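Malonyl CoA-acyl carrier protein transacylase (Burkholderia pseudomallei, PDB 3G87) probably catalyses the transfer of the malonyl group from malonyl-CoA to holo-acyl carrier protein, with release of CoA. Local coordinates at residues V49-P52 against R53-G57; Y74-K77 against C78-G82; R117-L120 against M121-R125; R174-A177 against L178-D182. All blocks are in the same frame, centred on the assembly; numbering follows the deposited sequence.

Interaction 1: residues V49-P52 against R53-G57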
ATOM      1  N   VAL A  49       9.825  16.957   3.738  1.00 21.93           N
ATOM      2  CA  VAL A  49       9.349  18.271   4.210  1.00 22.86           C
ATOM      3  C   VAL A  49       9.515  19.320   3.106  1.00 24.23           C
ATOM      4  O   VAL A  49       8.558  20.033   2.797  1.00 24.88           O
ATOM      5  CB  VAL A  49      10.027  18.710   5.549  1.00 23.95           C
ATOM      6  CG1 VAL A  49       9.678  20.148   5.881  1.00 21.24           C
ATOM      7  CG2 VAL A  49       9.647  17.762   6.704  1.00 19.97           C
ATOM      8  N   ASP A  50      10.689  19.360   2.482  1.00 24.27           N
ATOM      9  CA  ASP A  50      11.008  20.368   1.472  1.00 26.21           C
ATOM     10  C   ASP A  50      10.795  19.901   0.014  1.00 27.35           C
ATOM     11  O   ASP A  50      10.416  20.716  -0.832  1.00 27.63           O
ATOM     12  CB  ASP A  50      12.478  20.834   1.589  1.00 25.40           C
ATOM     13  CG  ASP A  50      12.906  21.159   3.060  1.00 28.36           C
ATOM     14  OD1 ASP A  50      12.019  21.784   3.745  1.00 24.03           O
ATOM     15  OD2 ASP A  50      14.119  20.810   3.485  1.00 23.45           O
ATOM     16  N   ASP A  51      11.052  18.612  -0.281  1.00 27.64           N
ATOM     17  CA  ASP A  51      11.035  18.063  -1.642  1.00 28.39           C
ATOM     18  C   ASP A  51      11.602  18.958  -2.765  1.00 29.53           C
ATOM     19  O   ASP A  51      10.901  19.211  -3.739  1.00 29.17           O
ATOM     20  CB  ASP A  51       9.645  17.550  -2.053  1.00 27.92           C
ATOM     21  CG  ASP A  51       9.722  16.555  -3.241  1.00 28.72           C
ATOM     22  OD1 ASP A  51      10.859  16.133  -3.599  1.00 23.24           O
ATOM     23  OD2 ASP A  51       8.652  16.203  -3.824  1.00 32.20           O
ATOM     24  N   PRO A  52      12.840  19.372  -2.689  1.00 30.14           N
ATOM     25  CA  PRO A  52      13.393  20.304  -3.639  1.00 31.06           C
ATOM     26  C   PRO A  52      13.459  19.910  -5.101  1.00 30.73           C
ATOM     27  O   PRO A  52      13.284  20.760  -5.870  1.00 30.04           O
ATOM     28  CB  PRO A  52      14.771  20.572  -3.072  1.00 31.72           C
ATOM     29  CG  PRO A  52      14.943  19.663  -2.072  1.00 32.12           C
ATOM     30  CD  PRO A  52      13.715  19.259  -1.541  1.00 31.25           C
ATOM     31  N   ARG A  53      13.668  18.660  -5.445  1.00 30.22           N
ATOM     32  CA  ARG A  53      13.721  18.224  -6.808  1.00 30.11           C
ATOM     33  C   ARG A  53      12.425  17.569  -7.248  1.00 30.31           C
ATOM     34  O   ARG A  53      12.380  16.877  -8.209  1.00 29.92           O
ATOM     35  CB  ARG A  53      14.898  17.300  -7.004  1.00 29.34           C
ATOM     36  CG  ARG A  53      16.176  17.906  -6.665  1.00 29.12           C
ATOM     37  CD  ARG A  53      17.331  16.957  -6.795  1.00 30.76           C
ATOM     38  NE  ARG A  53      17.371  16.078  -5.648  1.00 33.23           N
ATOM     39  CZ  ARG A  53      17.690  16.447  -4.431  1.00 30.81           C
ATOM     40  NH1 ARG A  53      18.056  17.660  -4.182  1.00 31.17           N
ATOM     41  NH2 ARG A  53      17.680  15.589  -3.468  1.00 29.56           N
ATOM     42  N   ASP A  54      11.369  17.822  -6.511  1.00 30.33           N
ATOM     43  CA  ASP A  54      10.081  17.304  -6.841  1.00 30.30           C
ATOM     44  C   ASP A  54      10.101  15.815  -7.139  1.00 29.34           C
ATOM     45  O   ASP A  54       9.706  15.371  -8.156  1.00 28.99           O
ATOM     46  CB  ASP A  54       9.488  18.139  -7.947  1.00 31.21           C
ATOM     47  CG  ASP A  54       9.296  19.573  -7.537  1.00 34.24           C
ATOM     48  OD1 ASP A  54       8.248  19.846  -6.988  1.00 34.25           O
ATOM     49  OD2 ASP A  54      10.177  20.420  -7.740  1.00 37.56           O
ATOM     50  N   GLU A  55      10.592  15.080  -6.167  1.00 29.24           N
ATOM     51  CA  GLU A  55      10.933  13.682  -6.240  1.00 28.89           C
ATOM     52  C   GLU A  55       9.907  12.780  -5.621  1.00 27.66           C
ATOM     53  O   GLU A  55       9.865  11.647  -5.945  1.00 28.21           O
ATOM     54  CB  GLU A  55      12.265  13.445  -5.556  1.00 29.51           C
ATOM     55  CG  GLU A  55      13.419  13.721  -6.414  1.00 31.58           C
ATOM     56  CD  GLU A  55      14.699  13.917  -5.683  1.00 33.85           C
ATOM     57  OE1 GLU A  55      14.716  14.066  -4.500  1.00 34.95           O
ATOM     58  OE2 GLU A  55      15.709  13.944  -6.312  1.00 34.42           O
ATOM     59  N   LEU A  56       9.072  13.312  -4.751  1.00 26.38           N
ATOM     60  CA  LEU A  56       8.095  12.543  -4.008  1.00 25.32           C
ATOM     61  C   LEU A  56       7.174  11.666  -4.853  1.00 25.90           C
ATOM     62  O   LEU A  56       6.827  10.610  -4.446  1.00 26.10           O
ATOM     63  CB  LEU A  56       7.306  13.425  -3.041  1.00 24.03           C
ATOM     64  CG  LEU A  56       7.861  13.714  -1.649  1.00 20.44           C
ATOM     65  CD1 LEU A  56       7.008  14.650  -0.922  1.00 14.64           C
ATOM     66  CD2 LEU A  56       8.228  12.543  -0.778  1.00 13.94           C
ATOM     67  N   GLY A  57       6.824  12.110  -6.041  1.00 25.12           N
ATOM     68  CA  GLY A  57       5.987  11.327  -6.934  1.00 24.67           C
ATOM     69  C   GLY A  57       6.642  10.230  -7.796  1.00 25.10           C
ATOM     70  O   GLY A  57       5.949   9.465  -8.542  1.00 24.46           O
TER
HETATM   71  O   HOH W   1      13.447  16.336  -3.406  1.00 24.70           O
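D51 reaches across a type I beta turn, D51 to D54, and its carboxylate takes up the backbone N-H groups of E55 and L56 just beyond it. With positive phi, D51 is the first residue to leave the helix. Its CG is turned anti to the backbone N (chi1 -160°), which sends the carboxylate to the following loop. From CB, the nearest meeting is with CD1 of L56, at 4.1 Å. CG is 3.4 Å from N of E55, behind the two oxygens that do the bonding. OD1 receives the N-H of E55 on its syn side, the OD1 to N distance being 2.8 Å and the bond nearly straight (171°). OD2 receives the N-H of L56, also syn but farther out of the carboxylate plane, with OD2 to N at 3.1 Å; the same oxygen rests on CB of L56. The turn itself is closed by D54 N bonding to D51 O at 3.1 Å. A water donates to D51 OD1 at 2.6 Å and to E55 OE1 at 2.8 Å, and accepts from R53 N. It thus bridges two carboxylates that would otherwise be expected to repel, while R53 NE pairs with E55 OE2 at 2.8 Å in a salt bridge. Peptide donors and water should favour a charged D51 despite its burial. The turn joins helix 44-50 to helix 59-81: E55 and L56 both pack back on L47 of the first, while E55 touches F61 and L56 touches A65 of the second.

Interaction 2: residues Y74-K77 against C78-G82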
ATOM      1  N   TYR A  74       3.569   5.942  13.408  1.00 17.70           N
ATOM      2  CA  TYR A  74       3.264   4.777  14.229  1.00 18.18           C
ATOM      3  C   TYR A  74       3.973   4.812  15.617  1.00 18.48           C
ATOM      4  O   TYR A  74       3.333   4.625  16.650  1.00 19.07           O
ATOM      5  CB  TYR A  74       3.590   3.536  13.445  1.00 17.39           C
ATOM      6  CG  TYR A  74       3.754   2.292  14.285  1.00 19.16           C
ATOM      7  CD1 TYR A  74       2.631   1.580  14.780  1.00 15.73           C
ATOM      8  CD2 TYR A  74       5.044   1.790  14.566  1.00 15.04           C
ATOM      9  CE1 TYR A  74       2.825   0.432  15.590  1.00 16.70           C
ATOM     10  CE2 TYR A  74       5.212   0.671  15.349  1.00 14.69           C
ATOM     11  CZ  TYR A  74       4.126   0.008  15.842  1.00 16.29           C
ATOM     12  OH  TYR A  74       4.355  -1.085  16.588  1.00 19.39           O
ATOM     13  N   TYR A  75       5.284   5.059  15.643  1.00 18.16           N
ATOM     14  CA  TYR A  75       5.983   5.277  16.918  1.00 17.91           C
ATOM     15  C   TYR A  75       5.442   6.452  17.741  1.00 18.07           C
ATOM     16  O   TYR A  75       5.268   6.303  18.936  1.00 17.94           O
ATOM     17  CB  TYR A  75       7.472   5.445  16.722  1.00 17.70           C
ATOM     18  CG  TYR A  75       8.169   4.257  16.071  1.00 17.25           C
ATOM     19  CD1 TYR A  75       8.013   2.930  16.563  1.00 17.34           C
ATOM     20  CD2 TYR A  75       8.975   4.457  14.953  1.00 14.41           C
ATOM     21  CE1 TYR A  75       8.650   1.869  15.951  1.00 16.71           C
ATOM     22  CE2 TYR A  75       9.597   3.386  14.336  1.00 16.47           C
ATOM     23  CZ  TYR A  75       9.457   2.121  14.847  1.00 16.53           C
ATOM     24  OH  TYR A  75      10.139   1.112  14.203  1.00 22.15           O
ATOM     25  N   ALA A  76       5.127   7.583  17.116  1.00 17.82           N
ATOM     26  CA  ALA A  76       4.492   8.658  17.880  1.00 19.38           C
ATOM     27  C   ALA A  76       3.180   8.161  18.524  1.00 19.86           C
ATOM     28  O   ALA A  76       2.930   8.345  19.699  1.00 20.39           O
ATOM     29  CB  ALA A  76       4.225   9.948  16.997  1.00 18.36           C
ATOM     30  N   LYS A  77       2.325   7.559  17.717  1.00 20.93           N
ATOM     31  CA  LYS A  77       1.096   7.039  18.206  1.00 21.06           C
ATOM     32  C   LYS A  77       1.309   6.075  19.370  1.00 21.37           C
ATOM     33  O   LYS A  77       0.604   6.163  20.361  1.00 22.54           O
ATOM     34  CB  LYS A  77       0.371   6.343  17.079  1.00 20.73           C
ATOM     35  CG  LYS A  77      -0.924   5.670  17.508  1.00 21.46           C
ATOM     36  CD  LYS A  77      -1.973   6.731  17.668  1.00 21.75           C
ATOM     37  CE  LYS A  77      -3.275   6.110  18.068  1.00 22.57           C
ATOM     38  NZ  LYS A  77      -4.235   7.255  18.192  1.00 25.84           N
ATOM     39  N   CYS A  78       2.234   5.149  19.293  1.00 21.64           N
ATOM     40  CA  CYS A  78       2.414   4.186  20.354  1.00 23.00           C
ATOM     41  C   CYS A  78       2.780   4.788  21.684  1.00 23.03           C
ATOM     42  O   CYS A  78       2.215   4.476  22.673  1.00 23.19           O
ATOM     43  CB  CYS A  78       3.432   3.119  19.962  1.00 23.16           C
ATOM     44  SG  CYS A  78       2.856   1.904  18.822  1.00 26.78           S
ATOM     45  N   GLU A  79       3.724   5.694  21.649  1.00 23.87           N
ATOM     46  CA  GLU A  79       4.201   6.413  22.807  1.00 23.94           C
ATOM     47  C   GLU A  79       3.185   7.346  23.449  1.00 23.60           C
ATOM     48  O   GLU A  79       3.102   7.382  24.599  1.00 24.29           O
ATOM     49  CB  GLU A  79       5.484   7.161  22.499  1.00 22.82           C
ATOM     50  CG  GLU A  79       6.614   6.305  22.192  1.00 23.96           C
ATOM     51  CD  GLU A  79       7.890   7.047  21.765  1.00 29.57           C
ATOM     52  OE1 GLU A  79       8.010   8.265  21.813  1.00 32.16           O
ATOM     53  OE2 GLU A  79       8.817   6.371  21.366  1.00 26.76           O
ATOM     54  N   ASP A  80       2.434   8.078  22.672  1.00 23.66           N
ATOM     55  CA  ASP A  80       1.592   9.093  23.184  1.00 24.61           C
ATOM     56  C   ASP A  80       0.262   8.547  23.627  1.00 25.45           C
ATOM     57  O   ASP A  80      -0.199   8.872  24.643  1.00 26.49           O
ATOM     58  CB  ASP A  80       1.422  10.223  22.183  1.00 24.19           C
ATOM     59  CG  ASP A  80       2.719  10.793  21.716  1.00 25.21           C
ATOM     60  OD1 ASP A  80       3.730  10.596  22.335  1.00 23.37           O
ATOM     61  OD2 ASP A  80       2.710  11.436  20.716  1.00 24.33           O
ATOM     62  N   SER A  81      -0.299   7.660  22.856  1.00 26.17           N
ATOM     63  CA  SER A  81      -1.621   7.151  23.074  1.00 26.51           C
ATOM     64  C   SER A  81      -1.585   5.968  23.992  1.00 27.22           C
ATOM     65  O   SER A  81      -2.525   5.732  24.645  1.00 28.13           O
ATOM     66  CB  SER A  81      -2.331   6.819  21.746  1.00 25.70           C
ATOM     67  OG  SER A  81      -2.171   5.488  21.396  1.00 23.93           O
ATOM     68  N   GLY A  82      -0.505   5.229  24.008  1.00 27.72           N
ATOM     69  CA  GLY A  82      -0.445   3.970  24.697  1.00 28.48           C
ATOM     70  C   GLY A  82      -1.089   2.765  24.043  1.00 29.19           C
ATOM     71  O   GLY A  82      -1.018   1.707  24.561  1.00 28.73           O
TER
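A cysteine sulfur-aromatic contact joins C78 and Y74, one turn apart in the last part of helix 59-81, close to where G82 ends the helix with positive phi. SG sits above one face of the Y74 ring, 4.0 Å from its centroid and 28° off the normal, and its nearest ring atom is CE1 at 3.6 Å. The ring is brought there by a first torsion that sets CG anti to the backbone N (chi1 161°), while C78 keeps SG beside its own N. Regular helical bonds run beneath, among them C78 N to Y74 O at 2.9 Å. In the final turn K77 O is held twice, by S81 N and by S81 OG, each at 3.0 Å, the two donors arriving from opposite faces of the carbonyl plane. The aliphatic part of K77 lies beside that hydroxyl, CE being 3.6 Å from S81 OG. E79 and D80 turn their acids to R28, which forms salt bridges with both, and Y74 packs on F9 and F11 of strand 6-11. The chemistry is thus divided round the helix: sulfur and ring form a polarisable, weakly attractive pair beside the strand, the acids hold helix 25-28 through charge, and the serine hydroxyl gives a carbonyl near the helix end a second donor.

Interaction 3: residues R117-L120 against M121-R125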
ATOM      1  N   ARG A 117      12.657  -2.718  -3.276  1.00 17.49           N
ATOM      2  CA  ARG A 117      11.357  -2.783  -3.898  1.00 17.99           C
ATOM      3  C   ARG A 117      11.074  -1.577  -4.783  1.00 18.20           C
ATOM      4  O   ARG A 117      10.637  -1.704  -5.864  1.00 17.04           O
ATOM      5  CB  ARG A 117      10.265  -2.963  -2.849  1.00 17.78           C
ATOM      6  CG  ARG A 117       8.879  -3.020  -3.398  1.00 19.91           C
ATOM      7  CD  ARG A 117       7.886  -2.925  -2.330  1.00 23.12           C
ATOM      8  NE  ARG A 117       6.587  -3.465  -2.641  1.00 23.07           N
ATOM      9  CZ  ARG A 117       5.502  -2.739  -2.787  1.00 20.58           C
ATOM     10  NH1 ARG A 117       5.581  -1.446  -2.736  1.00 15.93           N
ATOM     11  NH2 ARG A 117       4.372  -3.305  -3.012  1.00 14.48           N
ATOM     12  N   ALA A 118      11.389  -0.421  -4.268  1.00 19.18           N
ATOM     13  CA  ALA A 118      11.116   0.827  -4.903  1.00 21.06           C
ATOM     14  C   ALA A 118      12.006   1.048  -6.092  1.00 21.53           C
ATOM     15  O   ALA A 118      11.547   1.481  -7.100  1.00 23.21           O
ATOM     16  CB  ALA A 118      11.209   1.964  -3.919  1.00 20.20           C
ATOM     17  N   GLU A 119      13.269   0.703  -5.962  1.00 21.38           N
ATOM     18  CA  GLU A 119      14.194   0.717  -7.107  1.00 21.11           C
ATOM     19  C   GLU A 119      13.739  -0.191  -8.236  1.00 21.01           C
ATOM     20  O   GLU A 119      13.664   0.280  -9.380  1.00 21.27           O
ATOM     21  CB  GLU A 119      15.621   0.370  -6.680  1.00 20.59           C
ATOM     22  CG  GLU A 119      16.569   0.193  -7.839  1.00 22.26           C
ATOM     23  CD  GLU A 119      16.687   1.423  -8.749  1.00 23.99           C
ATOM     24  OE1 GLU A 119      16.555   2.551  -8.255  1.00 24.50           O
ATOM     25  OE2 GLU A 119      16.922   1.267  -9.979  1.00 24.71           O
ATOM     26  N   LEU A 120      13.407  -1.460  -7.947  1.00 20.47           N
ATOM     27  CA  LEU A 120      12.981  -2.360  -9.042  1.00 20.55           C
ATOM     28  C   LEU A 120      11.669  -1.886  -9.706  1.00 22.39           C
ATOM     29  O   LEU A 120      11.533  -1.856 -10.965  1.00 22.88           O
ATOM     30  CB  LEU A 120      12.824  -3.815  -8.581  1.00 19.19           C
ATOM     31  CG  LEU A 120      14.075  -4.454  -7.998  1.00 20.35           C
ATOM     32  CD1 LEU A 120      13.690  -5.609  -7.058  1.00 16.94           C
ATOM     33  CD2 LEU A 120      15.014  -4.924  -9.109  1.00 18.60           C
ATOM     34  N   MET A 121      10.683  -1.539  -8.884  1.00 21.92           N
ATOM     35  CA  MET A 121       9.441  -1.106  -9.452  1.00 22.72           C
ATOM     36  C   MET A 121       9.643   0.126 -10.345  1.00 23.50           C
ATOM     37  O   MET A 121       9.023   0.232 -11.399  1.00 23.89           O
ATOM     38  CB  MET A 121       8.389  -0.874  -8.368  1.00 22.17           C
ATOM     39  CG  MET A 121       7.826  -2.191  -7.838  1.00 19.69           C
ATOM     40  SD  MET A 121       6.793  -1.967  -6.392  1.00 23.53           S
ATOM     41  CE  MET A 121       5.591  -0.675  -6.909  1.00 24.35           C
ATOM     42  N   SER A 122      10.560   1.002  -9.995  1.00 23.89           N
ATOM     43  CA  SER A 122      10.910   2.139 -10.830  1.00 23.67           C
ATOM     44  C   SER A 122      11.530   1.881 -12.198  1.00 24.00           C
ATOM     45  O   SER A 122      11.512   2.728 -13.006  1.00 23.69           O
ATOM     46  CB  SER A 122      11.738   3.144 -10.057  1.00 23.76           C
ATOM     47  OG  SER A 122      13.104   2.976 -10.209  1.00 23.76           O
ATOM     48  N   GLN A 123      12.055   0.703 -12.419  1.00 24.26           N
ATOM     49  CA  GLN A 123      12.637   0.273 -13.664  1.00 24.50           C
ATOM     50  C   GLN A 123      11.623  -0.112 -14.697  1.00 27.03           C
ATOM     51  O   GLN A 123      11.917  -0.072 -15.845  1.00 27.77           O
ATOM     52  CB  GLN A 123      13.609  -0.902 -13.427  1.00 23.40           C
ATOM     53  CG  GLN A 123      14.791  -0.534 -12.600  1.00 17.98           C
ATOM     54  CD  GLN A 123      15.602  -1.655 -12.057  1.00 17.93           C
ATOM     55  OE1 GLN A 123      15.476  -2.768 -12.434  1.00 21.05           O
ATOM     56  NE2 GLN A 123      16.485  -1.334 -11.204  1.00 14.82           N
ATOM     57  N   ALA A 124      10.421  -0.482 -14.285  1.00 28.48           N
ATOM     58  CA  ALA A 124       9.322  -0.752 -15.181  1.00 30.65           C
ATOM     59  C   ALA A 124       9.034   0.410 -16.106  1.00 31.93           C
ATOM     60  O   ALA A 124       8.734   1.458 -15.666  1.00 31.92           O
ATOM     61  CB  ALA A 124       8.066  -1.099 -14.399  1.00 30.50           C
ATOM     62  N   ARG A 125       9.123   0.199 -17.400  1.00 33.66           N
ATOM     63  CA  ARG A 125       8.789   1.229 -18.347  1.00 34.80           C
ATOM     64  C   ARG A 125       7.525   0.876 -19.019  1.00 33.84           C
ATOM     65  O   ARG A 125       7.131  -0.233 -19.015  1.00 34.16           O
ATOM     66  CB  ARG A 125       9.834   1.370 -19.412  1.00 36.02           C
ATOM     67  CG  ARG A 125      11.060   1.995 -18.958  1.00 41.84           C
ATOM     68  CD  ARG A 125      10.910   3.389 -18.685  1.00 50.89           C
ATOM     69  NE  ARG A 125      12.137   3.835 -18.073  1.00 58.07           N
ATOM     70  CZ  ARG A 125      12.213   4.341 -16.856  1.00 62.04           C
ATOM     71  NH1 ARG A 125      11.114   4.464 -16.140  1.00 63.91           N
ATOM     72  NH2 ARG A 125      13.378   4.720 -16.377  1.00 62.33           N
TER
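R117 and M121 make an i to i+4 contact on the buried side of helix 107-123, beside the probable nucleophile elbow of this acyltransferase domain. SD of M121 lies over one face of the R117 guanidinium, 3.8 Å above its plane and offset toward the rim. The arginine chain is extended from CG to NE and passes the thioether at a slant, with CG also 3.8 Å from SD; M121 bends at its last torsion (chi3 52°) to bring the sulfur to that face. The contact is probably held by dispersion and the polarisability of sulfur, and it packs one side of the group whose NH2 is hydrogen-bonded to OG of S92, within the GxSxG pattern. M121 may thus help to hold R117 in place beside S92. F207 of helix 201-211 also touches R117, and F195 touches M121. Toward the end of the helix the backbone pattern tightens: M121 N bonds to R117 O at 3.0 Å in the usual i to i+4 way, whereas Q123 N reaches L120 O, three residues back, at 3.0 Å, and only weakly E119 O. S122 OG donates to E119 O at 2.9 Å, giving that carbonyl a further donor. On the more exposed side E119 and Q123 cross at about a right angle, their carboxylate and amide planes 58° apart. There Q123 NE2, with the acceptor in its amide plane, donates at 2.9 Å to the anti lone pair of E119 OE2.

Interaction 4: residues R174-A177 against L178-D182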
ATOM      1  N   ARG A 174      -6.303   4.536 -23.694  1.00 25.96           N
ATOM      2  CA  ARG A 174      -7.579   4.251 -24.340  1.00 26.91           C
ATOM      3  C   ARG A 174      -8.742   3.973 -23.433  1.00 26.59           C
ATOM      4  O   ARG A 174      -9.819   4.185 -23.828  1.00 26.69           O
ATOM      5  CB  ARG A 174      -7.461   3.167 -25.381  1.00 26.93           C
ATOM      6  CG  ARG A 174      -6.166   3.153 -25.977  1.00 29.80           C
ATOM      7  CD  ARG A 174      -6.118   2.927 -27.414  1.00 33.93           C
ATOM      8  NE  ARG A 174      -4.739   2.623 -27.737  1.00 40.49           N
ATOM      9  CZ  ARG A 174      -4.114   2.812 -28.893  1.00 41.03           C
ATOM     10  NH1 ARG A 174      -4.703   3.334 -29.940  1.00 39.09           N
ATOM     11  NH2 ARG A 174      -2.849   2.460 -28.953  1.00 39.70           N
ATOM     12  N   ALA A 175      -8.501   3.512 -22.223  1.00 26.17           N
ATOM     13  CA  ALA A 175      -9.541   3.273 -21.255  1.00 25.45           C
ATOM     14  C   ALA A 175     -10.268   4.509 -20.839  1.00 25.29           C
ATOM     15  O   ALA A 175     -11.416   4.421 -20.521  1.00 25.25           O
ATOM     16  CB  ALA A 175      -9.007   2.587 -20.053  1.00 24.15           C
ATOM     17  N   GLU A 176      -9.593   5.644 -20.845  1.00 25.37           N
ATOM     18  CA  GLU A 176     -10.208   6.885 -20.428  1.00 26.93           C
ATOM     19  C   GLU A 176     -11.561   7.105 -21.014  1.00 27.30           C
ATOM     20  O   GLU A 176     -12.485   7.385 -20.336  1.00 27.80           O
ATOM     21  CB  GLU A 176      -9.350   8.120 -20.705  1.00 27.39           C
ATOM     22  CG  GLU A 176     -10.123   9.399 -20.498  1.00 29.47           C
ATOM     23  CD  GLU A 176      -9.296  10.623 -20.164  1.00 35.46           C
ATOM     24  OE1 GLU A 176      -9.500  11.235 -19.128  1.00 33.75           O
ATOM     25  OE2 GLU A 176      -8.489  11.018 -20.965  1.00 35.42           O
ATOM     26  N   ALA A 177     -11.631   6.982 -22.306  1.00 27.70           N
ATOM     27  CA  ALA A 177     -12.843   7.114 -23.017  1.00 28.53           C
ATOM     28  C   ALA A 177     -13.895   6.099 -22.619  1.00 28.96           C
ATOM     29  O   ALA A 177     -15.037   6.326 -22.867  1.00 28.81           O
ATOM     30  CB  ALA A 177     -12.566   7.030 -24.461  1.00 28.74           C
ATOM     31  N   LEU A 178     -13.512   4.988 -22.009  1.00 28.34           N
ATOM     32  CA  LEU A 178     -14.482   3.950 -21.726  1.00 29.66           C
ATOM     33  C   LEU A 178     -15.115   4.041 -20.388  1.00 30.57           C
ATOM     34  O   LEU A 178     -16.070   3.406 -20.144  1.00 30.58           O
ATOM     35  CB  LEU A 178     -13.900   2.566 -21.899  1.00 29.08           C
ATOM     36  CG  LEU A 178     -13.113   2.306 -23.151  1.00 28.67           C
ATOM     37  CD1 LEU A 178     -12.355   1.081 -23.069  1.00 25.29           C
ATOM     38  CD2 LEU A 178     -13.991   2.314 -24.291  1.00 27.93           C
ATOM     39  N   PHE A 179     -14.528   4.836 -19.524  1.00 32.79           N
ATOM     40  CA  PHE A 179     -14.985   4.989 -18.181  1.00 35.17           C
ATOM     41  C   PHE A 179     -15.345   6.431 -17.853  1.00 37.71           C
ATOM     42  O   PHE A 179     -15.099   6.892 -16.768  1.00 38.43           O
ATOM     43  CB  PHE A 179     -13.963   4.434 -17.183  1.00 34.39           C
ATOM     44  CG  PHE A 179     -13.675   2.978 -17.361  1.00 32.77           C
ATOM     45  CD1 PHE A 179     -14.580   2.032 -17.024  1.00 29.10           C
ATOM     46  CD2 PHE A 179     -12.495   2.574 -17.928  1.00 30.03           C
ATOM     47  CE1 PHE A 179     -14.308   0.760 -17.247  1.00 28.94           C
ATOM     48  CE2 PHE A 179     -12.224   1.299 -18.125  1.00 27.61           C
ATOM     49  CZ  PHE A 179     -13.110   0.390 -17.777  1.00 29.55           C
ATOM     50  N   GLN A 180     -15.900   7.150 -18.807  1.00 39.94           N
ATOM     51  CA  GLN A 180     -16.420   8.466 -18.522  1.00 42.85           C
ATOM     52  C   GLN A 180     -17.796   8.597 -19.060  1.00 44.40           C
ATOM     53  O   GLN A 180     -18.006   8.948 -20.188  1.00 44.52           O
ATOM     54  CB  GLN A 180     -15.534   9.538 -19.044  1.00 42.83           C
ATOM     55  CG  GLN A 180     -14.327   9.693 -18.233  1.00 45.59           C
ATOM     56  CD  GLN A 180     -13.189  10.188 -19.024  1.00 49.64           C
ATOM     57  OE1 GLN A 180     -12.066  10.052 -18.624  1.00 53.57           O
ATOM     58  NE2 GLN A 180     -13.465  10.740 -20.174  1.00 49.19           N
ATOM     59  N   HIS A 181     -18.736   8.276 -18.212  1.00 46.03           N
ATOM     60  CA  HIS A 181     -20.083   8.278 -18.587  1.00 48.45           C
ATOM     61  C   HIS A 181     -20.888   7.906 -17.412  1.00 49.16           C
ATOM     62  O   HIS A 181     -20.429   7.149 -16.589  1.00 49.01           O
ATOM     63  CB  HIS A 181     -20.296   7.226 -19.633  1.00 49.23           C
ATOM     64  CG  HIS A 181     -20.225   5.833 -19.109  1.00 50.81           C
ATOM     65  ND1 HIS A 181     -21.332   5.134 -18.707  1.00 52.00           N
ATOM     66  CD2 HIS A 181     -19.176   5.009 -18.936  1.00 50.90           C
ATOM     67  CE1 HIS A 181     -20.966   3.935 -18.312  1.00 53.01           C
ATOM     68  NE2 HIS A 181     -19.663   3.835 -18.444  1.00 52.30           N
ATOM     69  N   ASP A 182     -22.118   8.416 -17.374  1.00 49.94           N
ATOM     70  CA  ASP A 182     -23.045   8.233 -16.275  1.00 49.81           C
ATOM     71  C   ASP A 182     -22.436   8.581 -14.923  1.00 49.12           C
ATOM     72  O   ASP A 182     -22.072   9.690 -14.711  1.00 49.08           O
ATOM     73  CB  ASP A 182     -23.564   6.829 -16.300  1.00 50.42           C
ATOM     74  CG  ASP A 182     -24.361   6.553 -17.510  1.00 53.82           C
ATOM     75  OD1 ASP A 182     -23.939   5.738 -18.337  1.00 56.01           O
ATOM     76  OD2 ASP A 182     -25.423   7.160 -17.648  1.00 56.87           O
TER
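L178 and F179 fold back on A175 near the end of helix 169-175. L178 comes first: its N-H bonds to A175 O, three residues back, at a short 2.6 Å and from well above the carbonyl plane. Its CB stays by that oxygen at 3.4 Å, while CD1 reaches back along the helix to CA of A175 at 4.0 Å. F179 follows. Its N-H has only weak bonds, to A175 O at 3.3 Å and to E176 O at 3.4 Å; the backbone bonding weakens at this residue. The ring has CG anti to its carbonyl carbon (chi1 -60°), which swings it beside A175; CB of A175 meets it at the edge, in the ring plane, 4.0 Å from CE2. CB of L178 lies over one face of the same ring, toward the rim. Q180 heads back toward E176, but the placing of its amide is doubtful. Next, H181 ND1 donates to OD1 of its neighbour D182 at 2.7 Å, nearly straight (163°) and in the imidazole plane, meeting the carboxylate on its anti side. This bond ties two exposed residues of the loop to each other. The contact is plain structural packing, with A175 and F179 buried and E176, Q180, H181 and D182 exposed. A175 and F179 lie on Y186 of strand 185-188, an outer strand of the antiparallel sheet, while L178 and F179 touch T143 of helix 137-146, and the chain here bridges that strand and that helix.

In the fold
All four are local contacts at or near the C-terminal end of a helix, and none touches another. Interactions 1 and 2 lie near the two ends of helix 59-81, their centres about 27 Å apart; interaction 3 packs on early residues of that helix, T59, Q60 and Q63. Interaction 2 is a surface contact, whereas the other three are partly buried. Their chemistry follows their place: a buried carboxylate binding peptide N-H groups in 49-57, sulfur over a tyrosine ring and a doubly bonded carbonyl in 74-82, sulfur over an arginine near the probable nucleophile in 117-125, and aliphatic-aromatic packing by the antiparallel sheet in 174-182. Interactions 2 and 4 lie on opposite sides of the chain's centre.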